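Local coordinates for protein Sso-CP2 metallo-carboxypetidase (Sulfolobus solfataricus, PDB 4MMO) that probably acts as a zinc-dependent carboxypeptidase of the M20 family, removing residues from the C-terminal end of peptides, at residues N206-L211 against I299-A304. Numbering follows the deposited sequence.
Sequences NPCIDL and IVPHRA
Pro207, in the first turn of helix 207-218, is the main bump of the helix face: its ring enters the bend at 301-303, where the strand is interrupted. Pro301 O presses on the CD-CG edge of that ring, 2.9 Å from Pro207 CD and 3.0 Å from CG, a tight contact and not a hydrogen bond. Farther along, Ala304 is a small bump directed at the helix; its CB rests 3.7 Å from Pro207 O and 3.9 Å from Pro207 CB. Leu211, one turn on, borders the same methyl, with CD2 3.9 Å from Ala304 CB, and also packs on Leu187 and Phe287. On another flank the Pro301 ring lies against the ends of Asn206 and Cys208, which are side by side, its CG 3.5 Å from Cys208 SG and its CD 3.7 Å from Asn206 ND2. With CG anti to the backbone N (chi1 176°), Asn206 OD1 caps the helix, accepting from Ile209 N at 3.1 Å with an N-H...O angle of 161°, the donor lying above the carbonyl plane; ND2 donates to Asn283 OD1 and Val284 O of the second subunit. Cys208 adds a covalent tie, its disulfide to Cys289 joining the helix start to neighbouring strand 283-290. Such a helix packed on an antiparallel sheet, with the subunit interface alongside, is characteristic of the M20 dimerisation domain, here far from the zinc site.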
# COMPACT_ATOMS: atom_id res chain seq x y z
N ASN A 206 -13.14 8.64 6.40
CA ASN A 206 -11.85 8.37 5.80
C ASN A 206 -11.86 6.93 5.27
O ASN A 206 -12.16 6.00 6.02
CB ASN A 206 -10.74 8.61 6.84
CG ASN A 206 -9.35 8.26 6.34
OD1 ASN A 206 -9.09 7.13 5.91
ND2 ASN A 206 -8.45 9.22 6.39
N PRO A 207 -11.55 6.74 3.98
CA PRO A 207 -11.63 5.39 3.41
C PRO A 207 -10.53 4.44 3.88
O PRO A 207 -10.77 3.24 3.94
CB PRO A 207 -11.51 5.65 1.90
CG PRO A 207 -10.69 6.88 1.81
CD PRO A 207 -11.10 7.73 2.98
N CYS A 208 -9.35 4.97 4.21
CA CYS A 208 -8.27 4.13 4.76
C CYS A 208 -8.73 3.41 6.02
O CYS A 208 -8.61 2.19 6.13
CB CYS A 208 -7.04 4.96 5.10
SG CYS A 208 -6.51 6.07 3.82
N ILE A 209 -9.23 4.19 6.98
CA ILE A 209 -9.62 3.63 8.26
C ILE A 209 -10.80 2.68 8.08
O ILE A 209 -10.82 1.60 8.68
CB ILE A 209 -9.96 4.75 9.30
CG1 ILE A 209 -10.33 4.15 10.66
CG2 ILE A 209 -11.09 5.62 8.82
CD1 ILE A 209 -9.18 3.44 11.33
N ASP A 210 -11.76 3.06 7.24
CA ASP A 210 -12.94 2.23 7.02
C ASP A 210 -12.54 0.88 6.44
O ASP A 210 -13.00 -0.15 6.91
CB ASP A 210 -13.94 2.93 6.09
CG ASP A 210 -14.71 4.04 6.78
OD1 ASP A 210 -14.57 4.19 8.02
OD2 ASP A 210 -15.46 4.77 6.09
N LEU A 211 -11.68 0.90 5.43
CA LEU A 211 -11.24 -0.34 4.81
C LEU A 211 -10.36 -1.16 5.75
O LEU A 211 -10.47 -2.38 5.80
CB LEU A 211 -10.50 -0.05 3.50
CG LEU A 211 -10.16 -1.27 2.64
CD1 LEU A 211 -11.42 -2.09 2.31
CD2 LEU A 211 -9.46 -0.85 1.36
N ILE A 299 -3.54 14.68 4.33
CA ILE A 299 -4.76 14.62 3.54
C ILE A 299 -5.76 13.59 4.06
O ILE A 299 -5.39 12.67 4.78
CB ILE A 299 -4.47 14.23 2.07
CG1 ILE A 299 -3.58 12.98 2.02
CG2 ILE A 299 -3.80 15.38 1.33
CD1 ILE A 299 -3.66 12.23 0.70
N VAL A 300 -7.02 13.76 3.69
CA VAL A 300 -7.98 12.66 3.74
C VAL A 300 -8.03 12.08 2.33
O VAL A 300 -8.51 12.74 1.41
CB VAL A 300 -9.40 13.12 4.13
CG1 VAL A 300 -10.32 11.91 4.27
CG2 VAL A 300 -9.37 13.93 5.41
N PRO A 301 -7.53 10.84 2.15
CA PRO A 301 -7.60 10.30 0.79
C PRO A 301 -9.03 9.98 0.41
O PRO A 301 -9.85 9.76 1.30
CB PRO A 301 -6.76 9.01 0.88
CG PRO A 301 -6.00 9.12 2.18
CD PRO A 301 -6.91 9.88 3.08
N HIS A 302 -9.34 9.96 -0.89
CA HIS A 302 -10.70 9.69 -1.33
C HIS A 302 -10.87 8.23 -1.72
O HIS A 302 -11.99 7.74 -1.86
CB HIS A 302 -11.10 10.62 -2.48
CG HIS A 302 -10.38 10.34 -3.76
ND1 HIS A 302 -10.83 9.43 -4.69
CD2 HIS A 302 -9.24 10.86 -4.28
CE1 HIS A 302 -10.00 9.39 -5.71
NE2 HIS A 302 -9.03 10.25 -5.49
N ARG A 303 -9.75 7.54 -1.88
CA ARG A 303 -9.75 6.17 -2.38
C ARG A 303 -8.85 5.26 -1.55
O ARG A 303 -7.78 5.66 -1.10
CB ARG A 303 -9.28 6.17 -3.84
CG ARG A 303 -9.63 4.93 -4.64
CD ARG A 303 -9.35 5.15 -6.11
NE ARG A 303 -9.42 3.91 -6.89
CZ ARG A 303 -10.51 3.47 -7.51
NH1 ARG A 303 -11.65 4.15 -7.47
NH2 ARG A 303 -10.46 2.33 -8.19
N ALA A 304 -9.31 4.02 -1.35
CA ALA A 304 -8.52 2.99 -0.68
C ALA A 304 -8.88 1.64 -1.29
O ALA A 304 -10.05 1.36 -1.54
CB ALA A 304 -8.82 2.98 0.81